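PDB 2IGT: SAM dependent methyltransferase from Agrobacterium tumefaciens, which binds S-adenosylmethionine and, as a member of the SAM-dependent methyltransferase family, probably transfers its methyl group to an acceptor substrate. Local coordinates for residues 156-161 against 179-184; 47-52 against 305-310; 296-301 against 325-330; 120-125 against 195-200. All blocks are in the same frame, centred on the assembly; numbering follows the deposited sequence. Where two conformers were deposited one is given.

Following the chain from its N terminus, 47-52 opens the widest loop, which interaction 2 closes about 250 residues later at 305-310. Within that loop, interaction 4 joins 120-125 to 195-200, setting the hairpin strand 119-124 against the end of helix 185-198. Enclosed by this in turn, interaction 1 pairs 156-161 with 179-184 across a single beta-alpha-beta unit at the SAM site. Interaction 3 starts at 296-301 before interaction 2 has closed and ends at 325-330 after it, so the two cross, both using strand 297-306. Interactions 1 and 3 lie in the large mixed sheet, their centres about 21 Å apart; interaction 2 links that sheet to the smaller N-terminal one.

Interaction 1: 156-161 against 179-184. With SAM (S-adenosylmethionine), chain D; ACY (acetic acid), chain F.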
loop_
_atom_site.group_PDB
_atom_site.type_symbol
_atom_site.label_atom_id
_atom_site.label_comp_id
_atom_site.label_asym_id
_atom_site.label_seq_id
_atom_site.Cartn_x
_atom_site.Cartn_y
_atom_site.Cartn_z
ATOM N N LYS A 156 -11.297 -31.498 17.982
ATOM C CA LYS A 156 -11.402 -30.144 17.428
ATOM C C LYS A 156 -10.032 -29.484 17.509
ATOM O O LYS A 156 -9.500 -29.311 18.615
ATOM C CB LYS A 156 -12.413 -29.325 18.217
ATOM C CG LYS A 156 -13.849 -29.807 18.077
ATOM C CD LYS A 156 -14.807 -28.994 18.980
ATOM C CE LYS A 156 -14.777 -29.489 20.437
ATOM N NZ LYS A 156 -15.653 -28.633 21.322
ATOM N N VAL A 157 -9.470 -29.137 16.350
ATOM C CA VAL A 157 -8.117 -28.557 16.252
ATOM C C VAL A 157 -8.219 -27.138 15.714
ATOM O O VAL A 157 -8.831 -26.895 14.671
ATOM C CB VAL A 157 -7.183 -29.417 15.345
ATOM C CG1 VAL A 157 -5.821 -28.725 15.100
ATOM C CG2 VAL A 157 -7.026 -30.831 15.955
ATOM N N LEU A 158 -7.617 -26.204 16.430
ATOM C CA LEU A 158 -7.539 -24.823 15.970
ATOM C C LEU A 158 -6.105 -24.527 15.575
ATOM O O LEU A 158 -5.172 -24.831 16.320
ATOM C CB LEU A 158 -7.995 -23.852 17.091
ATOM C CG LEU A 158 -7.924 -22.330 16.860
ATOM C CD1 LEU A 158 -8.906 -21.896 15.740
ATOM C CD2 LEU A 158 -8.257 -21.633 18.174
ATOM N N ASN A 159 -5.932 -23.909 14.417
ATOM C CA ASN A 159 -4.611 -23.591 13.890
ATOM C C ASN A 159 -4.562 -22.096 13.573
ATOM O O ASN A 159 -5.137 -21.650 12.564
ATOM C CB ASN A 159 -4.340 -24.447 12.629
ATOM C CG ASN A 159 -2.918 -24.278 12.095
ATOM O OD1 ASN A 159 -2.035 -23.758 12.792
ATOM N ND2 ASN A 159 -2.694 -24.708 10.847
ATOM N N LEU A 160 -3.931 -21.323 14.461
ATOM C CA LEU A 160 -3.844 -19.849 14.330
ATOM C C LEU A 160 -2.600 -19.415 13.574
ATOM O O LEU A 160 -1.523 -19.960 13.821
ATOM C CB LEU A 160 -3.842 -19.173 15.727
ATOM C CG LEU A 160 -5.014 -19.517 16.646
ATOM C CD1 LEU A 160 -4.841 -18.781 17.980
ATOM C CD2 LEU A 160 -6.344 -19.114 15.949
ATOM N N PHE A 161 -2.755 -18.413 12.687
ATOM C CA PHE A 161 -1.668 -17.940 11.793
ATOM C C PHE A 161 -1.260 -19.113 10.904
ATOM O O PHE A 161 -0.077 -19.413 10.768
ATOM C CB PHE A 161 -0.437 -17.458 12.567
ATOM C CG PHE A 161 -0.732 -16.388 13.586
ATOM C CD1 PHE A 161 -0.741 -15.035 13.210
ATOM C CD2 PHE A 161 -0.981 -16.725 14.926
ATOM C CE1 PHE A 161 -0.984 -14.035 14.175
ATOM C CE2 PHE A 161 -1.226 -15.731 15.888
ATOM C CZ PHE A 161 -1.213 -14.392 15.521
ATOM N N THR A 179 -10.266 -25.867 12.399
ATOM C CA THR A 179 -10.519 -24.457 12.120
ATOM C C THR A 179 -9.159 -23.789 11.856
ATOM O O THR A 179 -8.243 -23.814 12.714
ATOM C CB THR A 179 -11.285 -23.793 13.281
ATOM O OG1 THR A 179 -12.549 -24.455 13.434
ATOM C CG2 THR A 179 -11.505 -22.267 13.013
ATOM N N HIS A 180 -9.014 -23.244 10.651
ATOM C CA HIS A 180 -7.743 -22.636 10.204
ATOM C C HIS A 180 -7.931 -21.111 10.106
ATOM O O HIS A 180 -8.838 -20.614 9.418
ATOM C CB HIS A 180 -7.347 -23.273 8.858
ATOM C CG HIS A 180 -6.137 -22.670 8.194
ATOM N ND1 HIS A 180 -6.107 -21.381 7.691
ATOM C CD2 HIS A 180 -4.947 -23.222 7.872
ATOM C CE1 HIS A 180 -4.934 -21.161 7.116
ATOM N NE2 HIS A 180 -4.216 -22.267 7.208
ATOM N N VAL A 181 -7.099 -20.368 10.834
ATOM C CA VAL A 181 -7.258 -18.921 10.919
ATOM C C VAL A 181 -6.036 -18.212 10.376
ATOM O O VAL A 181 -4.922 -18.430 10.870
ATOM C CB VAL A 181 -7.503 -18.450 12.385
ATOM C CG1 VAL A 181 -7.830 -16.947 12.425
ATOM C CG2 VAL A 181 -8.647 -19.264 13.036
ATOM N N ASP A 182 -6.251 -17.355 9.377
ATOM C CA ASP A 182 -5.184 -16.528 8.812
ATOM C C ASP A 182 -5.801 -15.221 8.306
ATOM O O ASP A 182 -6.836 -15.254 7.667
ATOM C CB ASP A 182 -4.463 -17.260 7.654
ATOM C CG ASP A 182 -3.096 -16.670 7.366
ATOM O OD1 ASP A 182 -3.034 -15.511 6.919
ATOM O OD2 ASP A 182 -2.071 -17.335 7.640
ATOM N N ALA A 183 -5.162 -14.082 8.595
ATOM C CA ALA A 183 -5.663 -12.770 8.179
ATOM C C ALA A 183 -5.528 -12.518 6.682
ATOM O O ALA A 183 -6.161 -11.601 6.155
ATOM C CB ALA A 183 -4.934 -11.671 8.927
ATOM N N SER A 184 -4.676 -13.300 6.015
ATOM C CA SER A 184 -4.370 -13.069 4.599
ATOM C C SER A 184 -5.277 -13.905 3.684
ATOM O O SER A 184 -5.212 -15.129 3.678
ATOM C CB SER A 184 -2.887 -13.339 4.300
ATOM O OG SER A 184 -2.674 -13.406 2.892
HETATM N N SAM D . 5.178 -17.621 11.765
HETATM C CA SAM D . 6.143 -17.625 10.632
HETATM C C SAM D . 7.060 -16.393 10.747
HETATM O O SAM D . 6.892 -15.509 11.608
HETATM O OXT SAM D . 8.020 -16.274 9.975
HETATM C CB SAM D . 5.405 -17.685 9.275
HETATM C CG SAM D . 4.813 -16.362 8.734
HETATM S SD SAM D . 3.449 -15.696 9.763
HETATM C CE SAM D . 3.792 -16.185 11.440
HETATM C "C5'" SAM D . 2.199 -16.976 9.477
HETATM C "C4'" SAM D . 0.878 -16.408 8.990
HETATM O "O4'" SAM D . 0.413 -15.422 9.896
HETATM C "C3'" SAM D . 0.927 -15.681 7.641
HETATM O "O3'" SAM D . 0.295 -16.483 6.657
HETATM C "C2'" SAM D . 0.196 -14.343 7.842
HETATM O "O2'" SAM D . -0.764 -14.052 6.845
HETATM C "C1'" SAM D . -0.498 -14.608 9.190
HETATM N N9 SAM D . -0.813 -13.437 10.004
HETATM C C8 SAM D . -0.049 -12.307 10.236
HETATM N N7 SAM D . -0.719 -11.503 11.084
HETATM C C5 SAM D . -1.908 -12.087 11.401
HETATM C C6 SAM D . -2.991 -11.683 12.192
HETATM N N6 SAM D . -2.968 -10.532 12.847
HETATM N N1 SAM D . -4.080 -12.537 12.340
HETATM C C2 SAM D . -4.108 -13.726 11.654
HETATM N N3 SAM D . -3.057 -14.123 10.837
HETATM C C4 SAM D . -1.976 -13.299 10.709
HETATM C C ACY F . -3.854 -10.647 1.637
HETATM O O ACY F . -4.550 -11.270 0.814
HETATM O OXT ACY F . -2.684 -10.957 1.943
HETATM C CH3 ACY F . -4.449 -9.452 2.329
#
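D182 OD1, just beyond strand 177-181 and beside F161, is gripped twice: by O2' of SAM at 2.7 Å and by the backbone N of S184 at 2.9 Å, which OD1 accepts on its anti lone pair, closing an Asx turn. Its twin OD2 takes the other ribose hydroxyl, O3' of SAM, at 2.7 Å, and also the backbone N of Y163. With CG anti to the backbone N (chi1 -160°), the carboxylate reaches both hydroxyls, a task suited to a short acid with two oxygens. F161 supplies an apolar neighbour for the adenine, its CD1 lying 3.3 Å from C4 of SAM while SAM O4' sits at the edge of the ring. Behind the site the backbones pair in parallel, for instance N159 N to T179 O at 2.9 Å; the last link, F161 N to V181 O, is weak. On one face of the sheet branched L158 and L160 close on V181 CG2, with L160 CD2 at 3.7 Å, and helix 212-222 packs there. On the other, N159 ND2 bonds S168 OG, and H180 leans on helix 185-198. S184 caps that helix through A187 N. Adjacent parallel strands whose carboxyl ends hold the cofactor, with an acid at the carboxyl end of the second strand binding the ribose hydroxyls, are the hallmark of the Rossmann-like methyltransferase fold.

Interaction 2: 47-52 against 305-310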
loop_
_atom_site.group_PDB
_atom_site.type_symbol
_atom_site.label_atom_id
_atom_site.label_comp_id
_atom_site.label_asym_id
_atom_site.label_seq_id
_atom_site.Cartn_x
_atom_site.Cartn_y
_atom_site.Cartn_z
ATOM N N LEU A 47 18.060 -30.545 4.252
ATOM C CA LEU A 47 19.082 -29.514 4.200
ATOM C C LEU A 47 20.368 -30.200 3.782
ATOM O O LEU A 47 20.890 -31.035 4.526
ATOM C CB LEU A 47 19.236 -28.902 5.589
ATOM C CG LEU A 47 20.398 -27.914 5.793
ATOM C CD1 LEU A 47 20.188 -26.688 4.906
ATOM C CD2 LEU A 47 20.424 -27.521 7.284
ATOM N N ILE A 48 20.837 -29.889 2.576
ATOM C CA ILE A 48 22.048 -30.503 2.021
ATOM C C ILE A 48 23.298 -29.944 2.667
ATOM O O ILE A 48 24.150 -30.712 3.101
ATOM C CB ILE A 48 22.112 -30.355 0.472
ATOM C CG1 ILE A 48 20.934 -31.115 -0.151
ATOM C CG2 ILE A 48 23.438 -30.949 -0.095
ATOM C CD1 ILE A 48 20.692 -30.734 -1.567
ATOM N N ASP A 49 23.378 -28.609 2.783
ATOM C CA ASP A 49 24.602 -27.937 3.218
ATOM C C ASP A 49 24.218 -26.508 3.564
ATOM O O ASP A 49 23.116 -26.068 3.238
ATOM C CB ASP A 49 25.663 -27.954 2.085
ATOM C CG ASP A 49 27.080 -27.595 2.568
ATOM O OD1 ASP A 49 27.441 -27.834 3.756
ATOM O OD2 ASP A 49 27.860 -27.104 1.715
ATOM N N SER A 50 25.113 -25.800 4.249
ATOM C CA SER A 50 24.853 -24.423 4.668
ATOM C C SER A 50 26.207 -23.831 5.047
ATOM O O SER A 50 27.158 -24.573 5.340
ATOM C CB SER A 50 23.902 -24.387 5.872
ATOM O OG SER A 50 24.518 -25.036 6.985
ATOM N N GLY A 51 26.291 -22.505 5.044
ATOM C CA GLY A 51 27.508 -21.806 5.432
ATOM C C GLY A 51 27.622 -20.531 4.635
ATOM O O GLY A 51 26.903 -20.334 3.642
ATOM N N ASN A 52 28.535 -19.664 5.056
ATOM C CA ASN A 52 28.703 -18.347 4.413
ATOM C C ASN A 52 27.395 -17.563 4.281
ATOM O O ASN A 52 27.205 -16.799 3.331
ATOM C CB ASN A 52 29.422 -18.519 3.059
ATOM C CG ASN A 52 30.832 -19.108 3.227
ATOM O OD1 ASN A 52 31.434 -19.000 4.301
ATOM N ND2 ASN A 52 31.364 -19.703 2.168
ATOM N N ILE A 305 16.901 -28.111 12.433
ATOM C CA ILE A 305 17.116 -29.016 11.321
ATOM C C ILE A 305 18.598 -29.381 11.338
ATOM O O ILE A 305 19.463 -28.509 11.490
ATOM C CB ILE A 305 16.881 -28.305 9.946
ATOM C CG1 ILE A 305 15.442 -27.777 9.814
ATOM C CG2 ILE A 305 17.249 -29.241 8.787
ATOM C CD1 ILE A 305 15.253 -26.714 8.667
ATOM N N ARG A 306 18.891 -30.657 11.139
ATOM C CA ARG A 306 20.262 -31.062 10.984
ATOM C C ARG A 306 20.582 -31.274 9.497
ATOM O O ARG A 306 19.826 -31.925 8.782
ATOM C CB ARG A 306 20.551 -32.332 11.796
ATOM C CG ARG A 306 22.055 -32.611 11.887
ATOM C CD ARG A 306 22.377 -33.775 12.813
ATOM N NE ARG A 306 22.081 -33.513 14.230
ATOM C CZ ARG A 306 22.928 -32.948 15.090
ATOM N NH1 ARG A 306 24.130 -32.525 14.687
ATOM N NH2 ARG A 306 22.559 -32.774 16.354
ATOM N N GLU A 307 21.703 -30.724 9.045
ATOM C CA GLU A 307 22.190 -30.975 7.688
ATOM C C GLU A 307 22.188 -32.467 7.415
ATOM O O GLU A 307 22.515 -33.278 8.294
ATOM C CB GLU A 307 23.613 -30.464 7.495
ATOM C CG GLU A 307 23.744 -28.979 7.516
ATOM C CD GLU A 307 25.185 -28.547 7.439
ATOM O OE1 GLU A 307 26.072 -29.285 7.948
ATOM O OE2 GLU A 307 25.405 -27.451 6.894
ATOM N N ALA A 308 21.820 -32.833 6.201
ATOM C CA ALA A 308 21.769 -34.250 5.855
ATOM C C ALA A 308 22.838 -34.642 4.825
ATOM O O ALA A 308 23.067 -35.819 4.579
ATOM C CB ALA A 308 20.361 -34.639 5.400
ATOM N N GLY A 309 23.513 -33.650 4.250
ATOM C CA GLY A 309 24.516 -33.904 3.234
ATOM C C GLY A 309 23.902 -34.410 1.943
ATOM O O GLY A 309 22.686 -34.315 1.741
ATOM N N LEU A 310 24.756 -34.902 1.050
ATOM C CA LEU A 310 24.333 -35.348 -0.275
ATOM C C LEU A 310 23.633 -36.684 -0.229
ATOM O O LEU A 310 22.406 -36.787 -0.312
ATOM C CB LEU A 310 25.546 -35.503 -1.197
ATOM C CG LEU A 310 26.139 -34.268 -1.865
ATOM C CD1 LEU A 310 27.187 -34.699 -2.893
ATOM C CD2 LEU A 310 25.038 -33.432 -2.515
HETATM O O HOH W 1 18.052 -32.229 6.646
#
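S50 OG donates to E307 OE2 over 2.6 Å, meeting the oxygen on its anti side and 30° out of the carboxylate plane. The equally short bond from A308 N to L47 O, also 2.6 Å, is nearly straight. A chi1 of 63° places the serine hydroxyl between its own N and carbonyl carbon, where it can also take the indole NH of W73. The other oxygen of E307, OE1, forms a salt bridge with R317. That guanidinium probably helps the glutamate tolerate D49, whose OD1 is 3.8 Å from E307 OE2; D49 has partners of its own in W82 NE1 and the backbone N of L76 and V77. A water joins L47 N (2.9 Å) to R306 O (2.8 Å). Beyond A308 the chain turns at G309, whose positive phi suits glycine, and G309 N makes a weak bond of 3.2 Å to I48 O. Packing surrounds these bonds: L47 CD2 lies 3.6 Å from the aliphatic CG of E307, so the glutamate packs through its methylene while its carboxylate makes the polar bonds, and L47 CB touches I305 CG2 at 3.8 Å. I48 and D49 form a classic beta bulge opposite L56 of strand 54-59. The contact thus sets strand 45-51, an outermost strand of the five-stranded sheet, against the loop leaving strand 297-306, with the side chain of L47 also touching L319 of strand 318-328.

Interaction 3: 296-301 against 325-330; sequences GVVASG and SRWEPK. With ACY (acetic acid), chain H.
S300 and S325 meet through different rotamers: the S300 hydroxyl stands anti to its carbonyl carbon (chi1 -46°), that of S325 anti to its nitrogen (chi1 -176°), and the two OG atoms come within hydrogen-bonding distance, 2.8 Å. S300 OG has a second partner in H284 ND1, and small hydroxyl residues fit this buried spot beside helix 280-290. S325 OG also lies 3.3 Å from V298 CG1. The other branch of that valine, CG2, comes to the edge of the W327 indole, 3.9 Å from CD1, while W327 NE1 bonds the carbonyl of G295. These residues share one face of an antiparallel hairpin, strands 297-306 and 318-328, in which V297 with E328 and A299 with R326 are hydrogen-bonded pairs; V297 N reaches E328 O at 2.8 Å. Before the first pair, G296 has the positive phi that favours glycine and brings its CA to 3.2 Å from E328 O. On the opposite face, R326 bends at chi3 beside the small methyl of A299; NH1 and NH2 of R326 bind the two oxygens of an acetate probably taken up from the crystallisation liquor, NH2 to OXT at 3.1 Å. NE forms a salt bridge with E328 OE1, its hydrogen bond weak; E328 OE2 bonds W143 NE1, and W143 also makes a cation-pi contact with R326.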
loop_
_atom_site.group_PDB
_atom_site.type_symbol
_atom_site.label_atom_id
_atom_site.label_comp_id
_atom_site.label_asym_id
_atom_site.label_seq_id
_atom_site.Cartn_x
_atom_site.Cartn_y
_atom_site.Cartn_z
ATOM N N GLY A 296 -0.626 -30.669 34.352
ATOM C CA GLY A 296 0.086 -31.070 33.148
ATOM C C GLY A 296 1.542 -30.623 33.105
ATOM O O GLY A 296 2.185 -30.451 34.139
ATOM N N VAL A 297 2.067 -30.458 31.896
ATOM C CA VAL A 297 3.502 -30.212 31.706
ATOM C C VAL A 297 3.730 -29.286 30.514
ATOM O O VAL A 297 3.016 -29.369 29.507
ATOM C CB VAL A 297 4.296 -31.539 31.529
ATOM C CG1 VAL A 297 3.775 -32.315 30.328
ATOM C CG2 VAL A 297 5.820 -31.302 31.406
ATOM N N VAL A 298 4.722 -28.405 30.661
ATOM C CA VAL A 298 5.129 -27.504 29.600
ATOM C C VAL A 298 6.542 -27.888 29.182
ATOM O O VAL A 298 7.484 -27.893 30.011
ATOM C CB VAL A 298 5.062 -25.994 30.048
ATOM C CG1 VAL A 298 5.541 -25.076 28.912
ATOM C CG2 VAL A 298 3.627 -25.641 30.443
ATOM N N ALA A 299 6.696 -28.246 27.910
ATOM C CA ALA A 299 8.006 -28.548 27.352
ATOM C C ALA A 299 8.331 -27.435 26.369
ATOM O O ALA A 299 7.485 -27.090 25.517
ATOM C CB ALA A 299 7.997 -29.931 26.636
ATOM N N SER A 300 9.541 -26.875 26.466
ATOM C CA SER A 300 9.931 -25.771 25.577
ATOM C C SER A 300 11.383 -25.866 25.140
ATOM O O SER A 300 12.194 -26.500 25.818
ATOM C CB SER A 300 9.721 -24.431 26.286
ATOM O OG SER A 300 8.450 -24.396 26.917
ATOM N N GLY A 301 11.718 -25.182 24.045
ATOM C CA GLY A 301 13.102 -25.189 23.554
ATOM C C GLY A 301 13.167 -24.671 22.133
ATOM O O GLY A 301 12.383 -23.792 21.741
ATOM N N SER A 325 6.939 -23.829 22.599
ATOM C CA SER A 325 6.519 -24.196 23.927
ATOM C C SER A 325 5.189 -24.944 23.798
ATOM O O SER A 325 4.276 -24.475 23.123
ATOM C CB SER A 325 6.341 -22.943 24.790
ATOM O OG SER A 325 6.017 -23.343 26.112
ATOM N N ARG A 326 5.089 -26.101 24.456
ATOM C CA ARG A 326 3.925 -26.952 24.349
ATOM C C ARG A 326 3.424 -27.357 25.739
ATOM O O ARG A 326 4.169 -27.950 26.540
ATOM C CB ARG A 326 4.267 -28.202 23.536
ATOM C CG ARG A 326 3.134 -29.224 23.422
ATOM C CD ARG A 326 3.592 -30.343 22.503
ATOM N NE ARG A 326 4.621 -31.116 23.187
ATOM C CZ ARG A 326 5.642 -31.725 22.605
ATOM N NH1 ARG A 326 5.816 -31.661 21.287
ATOM N NH2 ARG A 326 6.497 -32.395 23.364
ATOM N N TRP A 327 2.169 -27.012 26.014
ATOM C CA TRP A 327 1.473 -27.497 27.195
ATOM C C TRP A 327 0.693 -28.764 26.825
ATOM O O TRP A 327 0.035 -28.815 25.780
ATOM C CB TRP A 327 0.510 -26.444 27.792
ATOM C CG TRP A 327 -0.304 -27.050 28.950
ATOM C CD1 TRP A 327 0.074 -27.145 30.272
ATOM C CD2 TRP A 327 -1.569 -27.721 28.847
ATOM N NE1 TRP A 327 -0.910 -27.796 31.002
ATOM C CE2 TRP A 327 -1.916 -28.174 30.147
ATOM C CE3 TRP A 327 -2.445 -27.984 27.780
ATOM C CZ2 TRP A 327 -3.106 -28.861 30.406
ATOM C CZ3 TRP A 327 -3.650 -28.670 28.050
ATOM C CH2 TRP A 327 -3.956 -29.100 29.345
ATOM N N GLU A 328 0.763 -29.773 27.693
ATOM C CA GLU A 328 -0.019 -30.995 27.542
ATOM C C GLU A 328 -0.480 -31.420 28.926
ATOM O O GLU A 328 0.247 -31.184 29.919
ATOM C CB GLU A 328 0.836 -32.135 26.985
ATOM C CG GLU A 328 1.242 -32.019 25.523
ATOM C CD GLU A 328 2.110 -33.188 25.110
ATOM O OE1 GLU A 328 3.334 -33.131 25.350
ATOM O OE2 GLU A 328 1.578 -34.169 24.560
ATOM N N PRO A 329 -1.653 -32.099 29.003
ATOM C CA PRO A 329 -2.127 -32.541 30.309
ATOM C C PRO A 329 -1.283 -33.689 30.833
ATOM O O PRO A 329 -1.349 -33.995 32.033
ATOM C CB PRO A 329 -3.562 -33.009 30.022
ATOM C CG PRO A 329 -3.524 -33.475 28.632
ATOM C CD PRO A 329 -2.587 -32.501 27.929
ATOM N N LYS A 330 -0.492 -34.281 29.938
ATOM C CA LYS A 330 0.338 -35.453 30.198
ATOM C C LYS A 330 0.118 -36.115 31.554
ATOM O O LYS A 330 -0.891 -36.823 31.720
ATOM C CB LYS A 330 1.826 -35.196 29.889
ATOM C CG LYS A 330 2.211 -35.589 28.443
ATOM C CD LYS A 330 3.448 -34.837 27.903
ATOM C CE LYS A 330 4.707 -35.717 27.725
ATOM N NZ LYS A 330 5.675 -35.678 28.899
HETATM C C ACY H . 8.233 -34.493 20.534
HETATM O O ACY H . 7.248 -34.171 19.843
HETATM O OXT ACY H . 8.404 -34.136 21.726
HETATM C CH3 ACY H . 9.289 -35.358 19.894
#

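Interaction 4: 120-125 against 195-200; sequences EFLGRF and QVLAGL
A Schellman motif ends helix 185-198, and L197 and A198 of its final turn rest against the hairpin strand 119-124 at E120 to L122. G199 adopts the positive phi (78°) that glycine accommodates readily, and two backbone bonds run back into the helix: L200 N to Q195 O at 2.9 Å and G199 N to V196 O at 3.0 Å. Q195 reinforces the turn, its NE2 reaching L200 O at 2.9 Å from above the carbonyl plane. No hydrogen bond joins the two segments here, and the touch is van der Waals, one leucine-leucine pair and several carbons set against backbone carbonyls. L197 turns its CG anti to the backbone N (chi1 -159°), which brings CD2 against the strand backbone, 3.6 Å from F121 C and 3.7 Å from L122 CD2. The two leucines cross at about a right angle. The methyl of A198, small enough to let the backbones approach, sits 3.3 Å from E120 O. E120 lays its CB 3.9 Å from L197 O. Farther along, polar links tie the same helix to this strand, L122 N to N194 OD1 and R124 to E193. F121 points away from the turn, packing on L114 and L116 of strand 111-116 and on V166 of helix 166-173, so the hairpin lies beside two helices.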
loop_
_atom_site.group_PDB
_atom_site.type_symbol
_atom_site.label_atom_id
_atom_site.label_comp_id
_atom_site.label_asym_id
_atom_site.label_seq_id
_atom_site.Cartn_x
_atom_site.Cartn_y
_atom_site.Cartn_z
ATOM N N GLU A 120 -0.075 -33.921 0.443
ATOM C CA GLU A 120 0.410 -33.301 -0.790
ATOM C C GLU A 120 0.091 -31.799 -0.822
ATOM O O GLU A 120 -1.033 -31.385 -0.526
ATOM C CB GLU A 120 -0.178 -34.015 -2.017
ATOM C CG GLU A 120 0.483 -35.362 -2.358
ATOM C CD GLU A 120 0.094 -36.487 -1.421
ATOM O OE1 GLU A 120 -1.095 -36.552 -1.022
ATOM O OE2 GLU A 120 0.972 -37.319 -1.091
ATOM N N PHE A 121 1.086 -30.987 -1.180
ATOM C CA PHE A 121 0.953 -29.528 -1.159
ATOM C C PHE A 121 1.912 -28.925 -2.184
ATOM O O PHE A 121 2.702 -29.644 -2.792
ATOM C CB PHE A 121 1.215 -28.947 0.244
ATOM C CG PHE A 121 2.608 -29.202 0.763
ATOM C CD1 PHE A 121 2.912 -30.386 1.419
ATOM C CD2 PHE A 121 3.609 -28.233 0.629
ATOM C CE1 PHE A 121 4.210 -30.623 1.898
ATOM C CE2 PHE A 121 4.899 -28.466 1.088
ATOM C CZ PHE A 121 5.198 -29.662 1.736
ATOM N N LEU A 122 1.836 -27.614 -2.366
ATOM C CA LEU A 122 2.676 -26.939 -3.356
ATOM C C LEU A 122 3.812 -26.158 -2.713
ATOM O O LEU A 122 3.592 -25.378 -1.783
ATOM C CB LEU A 122 1.841 -25.992 -4.232
ATOM C CG LEU A 122 0.705 -26.630 -5.044
ATOM C CD1 LEU A 122 -0.232 -25.551 -5.596
ATOM C CD2 LEU A 122 1.275 -27.522 -6.163
ATOM N N GLY A 123 5.024 -26.358 -3.222
ATOM C CA GLY A 123 6.082 -25.361 -3.060
ATOM C C GLY A 123 5.728 -24.185 -3.954
ATOM O O GLY A 123 5.087 -24.362 -4.999
ATOM N N ARG A 124 6.098 -22.971 -3.544
ATOM C CA ARG A 124 5.700 -21.778 -4.297
ATOM C C ARG A 124 6.780 -20.705 -4.271
ATOM O O ARG A 124 7.239 -20.314 -3.194
ATOM C CB ARG A 124 4.368 -21.215 -3.743
ATOM C CG ARG A 124 3.763 -20.045 -4.531
ATOM C CD ARG A 124 2.408 -19.611 -3.952
ATOM N NE ARG A 124 1.465 -20.732 -3.815
ATOM C CZ ARG A 124 0.565 -21.071 -4.730
ATOM N NH1 ARG A 124 0.461 -20.369 -5.856
ATOM N NH2 ARG A 124 -0.229 -22.114 -4.529
ATOM N N PHE A 125 7.164 -20.223 -5.456
ATOM C CA PHE A 125 8.048 -19.054 -5.571
ATOM C C PHE A 125 7.239 -17.746 -5.534
ATOM O O PHE A 125 6.444 -17.444 -6.442
ATOM C CB PHE A 125 8.906 -19.118 -6.849
ATOM C CG PHE A 125 9.774 -20.349 -6.963
ATOM C CD1 PHE A 125 10.806 -20.598 -6.046
ATOM C CD2 PHE A 125 9.591 -21.236 -8.021
ATOM C CE1 PHE A 125 11.631 -21.723 -6.175
ATOM C CE2 PHE A 125 10.419 -22.367 -8.173
ATOM C CZ PHE A 125 11.441 -22.610 -7.238
ATOM N N GLN A 195 -5.289 -28.039 0.145
ATOM C CA GLN A 195 -6.381 -28.951 0.475
ATOM C C GLN A 195 -6.873 -29.755 -0.761
ATOM O O GLN A 195 -7.090 -30.985 -0.691
ATOM C CB GLN A 195 -7.529 -28.162 1.126
ATOM C CG GLN A 195 -8.760 -29.030 1.486
ATOM C CD GLN A 195 -9.951 -28.209 1.890
ATOM O OE1 GLN A 195 -10.045 -27.025 1.541
ATOM N NE2 GLN A 195 -10.879 -28.827 2.632
ATOM N N VAL A 196 -7.055 -29.061 -1.883
ATOM C CA VAL A 196 -7.508 -29.719 -3.122
ATOM C C VAL A 196 -6.481 -30.762 -3.548
ATOM O O VAL A 196 -6.833 -31.924 -3.760
ATOM C CB VAL A 196 -7.746 -28.721 -4.278
ATOM C CG1 VAL A 196 -8.013 -29.453 -5.591
ATOM C CG2 VAL A 196 -8.907 -27.801 -3.931
ATOM N N LEU A 197 -5.218 -30.345 -3.633
ATOM C CA LEU A 197 -4.137 -31.223 -4.041
ATOM C C LEU A 197 -4.012 -32.452 -3.130
ATOM O O LEU A 197 -3.738 -33.552 -3.609
ATOM C CB LEU A 197 -2.827 -30.439 -4.087
ATOM C CG LEU A 197 -1.698 -31.020 -4.933
ATOM C CD1 LEU A 197 -2.028 -30.846 -6.440
ATOM C CD2 LEU A 197 -0.372 -30.371 -4.555
ATOM N N ALA A 198 -4.240 -32.262 -1.831
ATOM C CA ALA A 198 -4.124 -33.335 -0.850
ATOM C C ALA A 198 -5.318 -34.295 -0.819
ATOM O O ALA A 198 -5.274 -35.315 -0.119
ATOM C CB ALA A 198 -3.862 -32.780 0.538
ATOM N N GLY A 199 -6.372 -33.959 -1.551
ATOM C CA GLY A 199 -7.553 -34.804 -1.632
ATOM C C GLY A 199 -8.394 -34.652 -0.387
ATOM O O GLY A 199 -9.072 -35.595 0.040
ATOM N N LEU A 200 -8.347 -33.465 0.209
ATOM C CA LEU A 200 -9.044 -33.239 1.462
ATOM C C LEU A 200 -10.189 -32.244 1.321
ATOM O O LEU A 200 -10.653 -31.703 2.326
ATOM C CB LEU A 200 -8.039 -32.821 2.565
ATOM C CG LEU A 200 -7.050 -33.924 2.997
ATOM C CD1 LEU A 200 -5.905 -33.339 3.832
ATOM C CD2 LEU A 200 -7.798 -35.013 3.790
#